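Local coordinates for tail fiber protein (Acinetobacter phage AM24, PDB 5W5P) that probably recognises, and may cleave, the capsular polysaccharide of Acinetobacter baumannii as the trimeric tailspike that attaches the phage to its host, at residues A[26-29]-A[30-34]; A[40-43]-A[44-48]; A[74-77]-A[78-81]; A[104-107]-A[108-112]. All blocks are in the same frame, centred on the assembly; numbering follows the deposited sequence.

How the contacts relate
All four contacts are turns or helix starts in the elongated N-terminal part of the trimeric spike. Contacts 1 and 2 are both capping boxes, one on helix 30-35 with glutamate, the other on helix 42-46 with aspartate; they touch where Phe48 packs on the backbone O of Glu32. Contact 2 also meets contact 4, the Phe42 ring against the carbonyl O of Trp110. Contact 4 is the buried one, an indole over backbone and an Asx turn, whereas contact 3 is a surface turn of hydroxyl and carboxylates, untouched by the other subunits. Contacts 1 and 2 are partly buried; contact 1 is bound to both neighbouring subunits by amide hydrogen bonds.

Contact 1: residues A[26-29]-A[30-34]; sequences SGKS and QQEVN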
# COMPACT_ATOMS: atom_id res chain seq x y z
N SER A 26 -34.79 -3.32 58.07
CA SER A 26 -35.55 -3.80 56.93
C SER A 26 -36.63 -4.81 57.32
O SER A 26 -37.49 -5.11 56.49
CB SER A 26 -34.63 -4.46 55.91
OG SER A 26 -34.04 -5.63 56.46
N GLY A 27 -36.59 -5.33 58.54
CA GLY A 27 -37.49 -6.37 58.97
C GLY A 27 -36.89 -7.76 58.94
O GLY A 27 -37.46 -8.68 59.55
N LYS A 28 -35.77 -7.95 58.26
CA LYS A 28 -35.10 -9.24 58.21
C LYS A 28 -34.10 -9.36 59.35
O LYS A 28 -33.61 -8.37 59.89
CB LYS A 28 -34.40 -9.43 56.86
CG LYS A 28 -35.37 -9.51 55.68
CD LYS A 28 -34.94 -10.56 54.67
CE LYS A 28 -36.12 -11.42 54.24
NZ LYS A 28 -37.33 -10.61 53.94
N SER A 29 -33.79 -10.61 59.70
CA SER A 29 -32.90 -10.86 60.82
C SER A 29 -31.46 -10.53 60.45
O SER A 29 -31.10 -10.43 59.27
CB SER A 29 -33.00 -12.32 61.27
OG SER A 29 -32.32 -13.18 60.37
N GLN A 30 -30.63 -10.35 61.48
CA GLN A 30 -29.21 -10.12 61.25
C GLN A 30 -28.57 -11.31 60.54
O GLN A 30 -27.67 -11.13 59.71
CB GLN A 30 -28.48 -9.85 62.56
CG GLN A 30 -26.99 -9.59 62.40
CD GLN A 30 -26.71 -8.28 61.69
OE1 GLN A 30 -27.29 -7.25 62.03
NE2 GLN A 30 -25.82 -8.31 60.70
N GLN A 31 -29.03 -12.53 60.85
CA GLN A 31 -28.51 -13.70 60.15
C GLN A 31 -28.76 -13.60 58.65
O GLN A 31 -27.88 -13.93 57.85
CB GLN A 31 -29.14 -14.97 60.71
CG GLN A 31 -28.53 -16.24 60.14
CD GLN A 31 -27.02 -16.26 60.24
OE1 GLN A 31 -26.46 -16.30 61.33
NE2 GLN A 31 -26.36 -16.23 59.09
N GLU A 32 -29.94 -13.13 58.25
CA GLU A 32 -30.23 -12.96 56.82
C GLU A 32 -29.38 -11.85 56.21
O GLU A 32 -28.97 -11.95 55.05
CB GLU A 32 -31.71 -12.67 56.61
CG GLU A 32 -32.61 -13.89 56.77
CD GLU A 32 -34.04 -13.51 57.10
OE1 GLU A 32 -34.25 -12.75 58.07
OE2 GLU A 32 -34.96 -13.97 56.38
N VAL A 33 -29.12 -10.78 56.97
CA VAL A 33 -28.20 -9.74 56.51
C VAL A 33 -26.80 -10.32 56.34
O VAL A 33 -26.12 -10.06 55.34
CB VAL A 33 -28.21 -8.55 57.49
CG1 VAL A 33 -26.90 -7.79 57.42
CG2 VAL A 33 -29.39 -7.64 57.21
N ASN A 34 -26.34 -11.10 57.31
CA ASN A 34 -25.02 -11.71 57.21
C ASN A 34 -24.93 -12.65 56.01
O ASN A 34 -23.87 -12.74 55.37
CB ASN A 34 -24.67 -12.47 58.49
CG ASN A 34 -24.48 -11.56 59.68
OD1 ASN A 34 -24.55 -10.33 59.56
ND2 ASN A 34 -24.25 -12.15 60.85
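Ser29 and Glu32 grip each other in both directions at the start of helix 30-35. The tight part is a small ring of polar atoms: the Glu32 backbone N donates to Ser29 OG at 3.2 Å, while Glu32 OE1 turns back to accept from Ser29 N at 2.7 Å. The same oxygen accepts a hydrogen bond from Ser29 OG at 3.0 Å, on the anti side and 31° out of the carboxylate plane. Ser29 OG stands between its own backbone N and carbonyl carbon (chi1 75°), which lets it face the first turn. This reciprocal pairing is a capping box, with Ser29 as N-cap, and it satisfies amides that the helix itself leaves without carbonyl partners. Behind it, Val33 N donates to Ser29 O at 3.1 Å as the first full helical bond. The other side is looser. The bent chain of the partly exposed Lys28 crosses Glu32 at about a right angle and its CE touches Glu32 OE2 at 3.5 Å, but NZ stays 4.8 Å from Glu32 OE2, so any attraction between the charges is probably weak. On the trimer side Gln30 NE2 donates to Asn34 OD1 at 2.6 Å and Gln30 OE1 accepts from Asn34 ND2 of the second subunit; Gln31 NE2 is hydrogen-bonded to Asn35 OD1 of its own chain and Gln31 OE1 accepts from Ser25 N of the third subunit.

Contact 2: residues A[40-43]-A[44-48]; sequences KTFD and DLRNF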
# COMPACT_ATOMS: atom_id res chain seq x y z
N LYS A 40 -21.74 -17.93 47.63
CA LYS A 40 -20.59 -18.44 46.89
C LYS A 40 -20.97 -18.88 45.47
O LYS A 40 -20.25 -18.57 44.52
CB LYS A 40 -19.95 -19.60 47.65
CG LYS A 40 -18.94 -20.38 46.83
CD LYS A 40 -18.35 -21.53 47.61
CE LYS A 40 -17.03 -21.99 47.01
NZ LYS A 40 -16.94 -23.48 46.97
N THR A 41 -22.09 -19.59 45.32
CA THR A 41 -22.49 -20.18 44.05
C THR A 41 -23.83 -19.62 43.59
O THR A 41 -24.51 -18.88 44.31
CB THR A 41 -22.59 -21.71 44.17
OG1 THR A 41 -23.69 -22.05 45.02
CG2 THR A 41 -21.31 -22.29 44.77
N PHE A 42 -24.20 -19.97 42.35
CA PHE A 42 -25.49 -19.56 41.81
C PHE A 42 -26.64 -20.13 42.62
O PHE A 42 -27.68 -19.47 42.77
CB PHE A 42 -25.62 -20.01 40.35
CG PHE A 42 -25.05 -19.05 39.34
CD1 PHE A 42 -24.08 -18.12 39.70
CD2 PHE A 42 -25.48 -19.08 38.02
CE1 PHE A 42 -23.56 -17.24 38.76
CE2 PHE A 42 -24.96 -18.20 37.08
CZ PHE A 42 -24.01 -17.28 37.45
N ASP A 43 -26.48 -21.34 43.15
CA ASP A 43 -27.54 -21.93 43.97
C ASP A 43 -27.75 -21.15 45.26
O ASP A 43 -28.89 -21.04 45.73
CB ASP A 43 -27.20 -23.39 44.28
CG ASP A 43 -28.38 -24.15 44.88
OD1 ASP A 43 -29.42 -24.27 44.20
OD2 ASP A 43 -28.27 -24.62 46.04
N ASP A 44 -26.69 -20.59 45.83
CA ASP A 44 -26.84 -19.76 47.02
C ASP A 44 -27.66 -18.51 46.74
O ASP A 44 -28.42 -18.06 47.60
CB ASP A 44 -25.48 -19.39 47.59
CG ASP A 44 -24.70 -20.59 48.08
OD1 ASP A 44 -25.33 -21.61 48.42
OD2 ASP A 44 -23.45 -20.51 48.13
N LEU A 45 -27.51 -17.92 45.55
CA LEU A 45 -28.30 -16.74 45.22
C LEU A 45 -29.77 -17.11 45.03
O LEU A 45 -30.65 -16.43 45.57
CB LEU A 45 -27.75 -16.07 43.97
CG LEU A 45 -28.51 -14.82 43.50
CD1 LEU A 45 -28.30 -13.65 44.46
CD2 LEU A 45 -28.09 -14.44 42.10
N ARG A 46 -30.05 -18.17 44.27
CA ARG A 46 -31.43 -18.58 44.05
C ARG A 46 -32.14 -18.93 45.35
O ARG A 46 -33.37 -18.83 45.43
CB ARG A 46 -31.48 -19.77 43.08
CG ARG A 46 -31.13 -19.42 41.64
CD ARG A 46 -31.47 -20.55 40.69
NE ARG A 46 -31.08 -20.24 39.32
CZ ARG A 46 -29.97 -20.68 38.74
NH1 ARG A 46 -29.13 -21.46 39.41
NH2 ARG A 46 -29.69 -20.35 37.49
N ASN A 47 -31.40 -19.36 46.37
CA ASN A 47 -31.98 -19.65 47.67
C ASN A 47 -31.98 -18.45 48.60
O ASN A 47 -32.53 -18.54 49.70
CB ASN A 47 -31.22 -20.81 48.33
CG ASN A 47 -31.56 -22.15 47.71
OD1 ASN A 47 -32.33 -22.93 48.26
ND2 ASN A 47 -30.99 -22.41 46.54
N PHE A 48 -31.38 -17.34 48.19
CA PHE A 48 -31.29 -16.14 49.01
C PHE A 48 -32.46 -15.21 48.71
O PHE A 48 -32.88 -15.06 47.56
CB PHE A 48 -29.96 -15.43 48.74
CG PHE A 48 -29.80 -14.13 49.49
CD1 PHE A 48 -29.65 -14.12 50.86
CD2 PHE A 48 -29.79 -12.93 48.81
CE1 PHE A 48 -29.49 -12.93 51.55
CE2 PHE A 48 -29.63 -11.73 49.49
CZ PHE A 48 -29.48 -11.73 50.86
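Asp44 folds its carboxylate back over the chain before helix 42-46, where the peptide nitrogens of Lys40 and Thr41 both donate hydrogen bonds to OD2. Lys40 N reaches Asp44 OD2 at 3.1 Å on the anti lone pair, whereas Thr41 N comes to it at 3.3 Å from above the carboxylate plane. In return Thr41 OG1 accepts a weak bond from Asp44 N at 3.4 Å, which completes a capping box with Thr41 as N-cap. With chi1 at -65°, CG of Asp44 points away from its own carbonyl carbon, and this sends the carboxylate toward the N-terminal end. A bound zinc ion sits about 4 Å from the Asp44 side chain. Next to it in the chain, Asp43 O accepts from two donors of Asn47, one turn later, on opposite faces of its plane: ND2 at 2.6 Å and the backbone N at 3.1 Å. The extended Arg46 runs alongside Phe42, its NH1 3.9 Å from Phe42 CB; its guanidinium continues to salt bridges with Asp84 and Asp86. The inner face of the helix lies on the antiparallel sheet: Phe42 and Leu45 pack on Val59 of strand 56-59 and Leu90 of strand 89-91, and Leu45 also on Trp98 of strand 97-100.

Contact 3: residues A[74-77]-A[78-81]; sequences YADT and SDTT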
# COMPACT_ATOMS: atom_id res chain seq x y z
N TYR A 74 -28.32 -7.54 41.16
CA TYR A 74 -29.26 -6.69 41.87
C TYR A 74 -30.66 -7.25 41.74
O TYR A 74 -31.04 -7.78 40.70
CB TYR A 74 -29.20 -5.24 41.37
CG TYR A 74 -29.92 -4.97 40.07
CD1 TYR A 74 -29.29 -5.24 38.85
CD2 TYR A 74 -31.20 -4.44 40.04
CE1 TYR A 74 -29.93 -4.99 37.64
CE2 TYR A 74 -31.85 -4.19 38.85
CZ TYR A 74 -31.20 -4.47 37.65
OH TYR A 74 -31.84 -4.22 36.45
N ALA A 75 -31.43 -7.13 42.83
CA ALA A 75 -32.80 -7.64 42.87
C ALA A 75 -33.71 -6.63 42.18
O ALA A 75 -34.03 -5.58 42.74
CB ALA A 75 -33.24 -7.91 44.30
N ASP A 76 -34.12 -6.94 40.95
CA ASP A 76 -35.02 -6.09 40.19
C ASP A 76 -36.44 -6.33 40.68
O ASP A 76 -37.14 -7.24 40.22
CB ASP A 76 -34.89 -6.37 38.69
CG ASP A 76 -35.55 -5.31 37.84
OD1 ASP A 76 -36.12 -4.36 38.40
OD2 ASP A 76 -35.50 -5.44 36.60
N THR A 77 -36.88 -5.49 41.63
CA THR A 77 -38.20 -5.66 42.24
C THR A 77 -39.33 -5.42 41.26
O THR A 77 -40.44 -5.93 41.47
CB THR A 77 -38.35 -4.73 43.45
OG1 THR A 77 -37.11 -4.66 44.17
CG2 THR A 77 -39.43 -5.25 44.38
N SER A 78 -39.08 -4.65 40.19
CA SER A 78 -40.11 -4.38 39.20
C SER A 78 -40.35 -5.55 38.25
O SER A 78 -41.39 -5.57 37.57
CB SER A 78 -39.74 -3.13 38.39
OG SER A 78 -38.53 -3.32 37.68
N ASP A 79 -39.43 -6.50 38.18
CA ASP A 79 -39.53 -7.63 37.26
C ASP A 79 -40.04 -8.86 38.00
O ASP A 79 -39.39 -9.35 38.92
CB ASP A 79 -38.18 -7.93 36.60
CG ASP A 79 -38.31 -8.79 35.35
OD1 ASP A 79 -39.25 -9.62 35.28
OD2 ASP A 79 -37.46 -8.66 34.45
N THR A 80 -41.21 -9.35 37.58
CA THR A 80 -41.80 -10.56 38.14
C THR A 80 -42.09 -11.61 37.07
O THR A 80 -42.80 -12.58 37.36
CB THR A 80 -43.10 -10.22 38.89
OG1 THR A 80 -43.89 -9.34 38.08
CG2 THR A 80 -42.78 -9.54 40.21
N THR A 81 -41.58 -11.43 35.86
CA THR A 81 -41.92 -12.30 34.74
C THR A 81 -40.72 -12.84 33.97
O THR A 81 -40.87 -13.87 33.30
CB THR A 81 -42.85 -11.58 33.76
OG1 THR A 81 -42.35 -10.26 33.51
CG2 THR A 81 -44.26 -11.47 34.33
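The carboxylates of Asp76 and Asp79 stand almost square to each other, their planes 83° apart, in the turn that follows strand 71-75. Ser78 OG meets Asp76 OD1 on the syn side, 33° out of the carboxylate plane, and donates a hydrogen bond of 2.7 Å. Ser78 N adds only a weak bond to the same oxygen. The other oxygen, Asp76 OD2, lies 3.7 Å from Asp79 CB, so the methylene group rests beside the carboxylate. At Asp79, OD1 is met nearly along its C-O axis by Thr81 N at 3.0 Å, an Asx turn. A chi1 of -167° swings the Asp76 carboxylate away from its backbone N and brings it round to Ser78. The backbone closes in a type I beta turn from Asp76 to Asp79, with Asp79 N donating to Asp76 O at 3.2 Å from well above the carbonyl plane. Asp76 OD2 and Asp79 OD2 are 4.3 Å apart, two like charges that would repel; Lys99 on strand 97-100 forms salt bridges with both, and Ser82 OG is hydrogen-bonded to Asp79 OD2. The pair thus probably stays ionised, with the lysine offsetting its negative charge and tying the surface turn to the sheet.

Contact 4: residues A[104-107]-A[108-112]; sequences THAD and PCWFG
Asp107 and Trp110 carry this turn, with Pro108 setting its first step. The Asp107 CB group sits over one face of the indole, 3.5 Å from the centroid of the Trp110 five-membered ring and 15° off the normal, a CH-pi contact. The Ala106 carbonyl carbon lies over the same face toward the rim, and Ala106 CA comes within 3.5 Å of Trp110 CZ3, so the benzo part of the indole rests on the backbone ahead of the turn. Asp107 CG lies anti to the backbone N (chi1 179°), and this carries the carboxylate past the ring to the amide of Cys109: Cys109 N donates to Asp107 OD1 at 2.8 Å, approaching 62° above the carboxylate plane. That link to the residue two positions on makes an Asx turn, and it leads into the 3-10 segment 108-110, where Trp110 N donates to Asp107 O at 3.0 Å. Pro108 opens this segment; its N, with no hydrogen to share, lies 3.0 Å from Asp107 OD1. The second carboxylate oxygen, Asp107 OD2, accepts from a water at 2.6 Å that weakly bridges to Trp110 NE1, and it also has a salt bridge to Arg143. Trp110 is flanked by Arg100, a cation-pi partner, and by Trp102 edge-to-face. His105, about 3 Å from a bound zinc ion, stacks on Trp137 of strand 135-140, Pro108 packs on Val136 and Phe138 of that strand, and Ala106 and Phe111 lean on helix 122-132.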
# COMPACT_ATOMS: atom_id res chain seq x y z
N THR A 104 -20.26 -3.95 29.88
CA THR A 104 -19.24 -4.24 28.88
C THR A 104 -19.67 -5.39 27.99
O THR A 104 -20.86 -5.56 27.70
CB THR A 104 -17.91 -4.60 29.56
OG1 THR A 104 -18.03 -5.89 30.16
CG2 THR A 104 -17.56 -3.57 30.63
N HIS A 105 -18.71 -6.20 27.59
CA HIS A 105 -18.92 -7.35 26.74
C HIS A 105 -19.31 -8.57 27.56
O HIS A 105 -18.84 -8.77 28.69
CB HIS A 105 -17.63 -7.63 25.96
CG HIS A 105 -16.40 -7.52 26.80
ND1 HIS A 105 -16.34 -8.00 28.10
CD2 HIS A 105 -15.18 -7.00 26.54
CE1 HIS A 105 -15.14 -7.77 28.60
NE2 HIS A 105 -14.41 -7.17 27.67
N ALA A 106 -20.17 -9.41 26.99
CA ALA A 106 -20.61 -10.63 27.64
C ALA A 106 -19.50 -11.69 27.67
O ALA A 106 -18.74 -11.85 26.72
CB ALA A 106 -21.85 -11.19 26.94
N ASP A 107 -19.43 -12.40 28.81
CA ASP A 107 -18.47 -13.47 29.05
C ASP A 107 -19.20 -14.80 28.94
O ASP A 107 -20.21 -15.00 29.65
CB ASP A 107 -17.85 -13.30 30.44
CG ASP A 107 -16.85 -14.38 30.82
OD1 ASP A 107 -16.62 -15.35 30.07
OD2 ASP A 107 -16.23 -14.26 31.89
N PRO A 108 -18.83 -15.72 28.03
CA PRO A 108 -19.53 -17.01 28.00
C PRO A 108 -19.45 -17.76 29.31
O PRO A 108 -20.28 -18.65 29.56
CB PRO A 108 -18.84 -17.79 26.87
CG PRO A 108 -18.26 -16.75 26.02
CD PRO A 108 -17.86 -15.61 26.92
N CYS A 109 -18.47 -17.43 30.17
CA CYS A 109 -18.35 -18.11 31.45
C CYS A 109 -19.52 -17.80 32.37
O CYS A 109 -19.80 -18.60 33.27
CB CYS A 109 -17.04 -17.74 32.14
SG CYS A 109 -15.60 -18.65 31.53
N TRP A 110 -20.19 -16.67 32.18
CA TRP A 110 -21.40 -16.38 32.94
C TRP A 110 -22.42 -17.50 32.81
O TRP A 110 -23.13 -17.82 33.78
CB TRP A 110 -22.00 -15.05 32.47
CG TRP A 110 -21.10 -13.88 32.69
CD1 TRP A 110 -19.99 -13.83 33.48
CD2 TRP A 110 -21.26 -12.58 32.12
NE1 TRP A 110 -19.44 -12.57 33.43
CE2 TRP A 110 -20.19 -11.79 32.60
CE3 TRP A 110 -22.19 -12.01 31.24
CZ2 TRP A 110 -20.04 -10.45 32.23
CZ3 TRP A 110 -22.03 -10.68 30.88
CH2 TRP A 110 -20.96 -9.92 31.38
N PHE A 111 -22.51 -18.11 31.63
CA PHE A 111 -23.49 -19.13 31.33
C PHE A 111 -22.95 -20.55 31.48
O PHE A 111 -23.69 -21.51 31.21
CB PHE A 111 -24.05 -18.95 29.92
CG PHE A 111 -24.66 -17.60 29.69
CD1 PHE A 111 -23.91 -16.55 29.19
CD2 PHE A 111 -26.00 -17.38 29.97
CE1 PHE A 111 -24.47 -15.31 28.97
CE2 PHE A 111 -26.57 -16.14 29.76
CZ PHE A 111 -25.81 -15.11 29.26
N GLY A 112 -21.70 -20.70 31.88
CA GLY A 112 -21.14 -22.01 32.14
C GLY A 112 -20.23 -22.58 31.07
O GLY A 112 -20.04 -23.80 31.03
O HOH W 1 -16.26 -11.93 33.14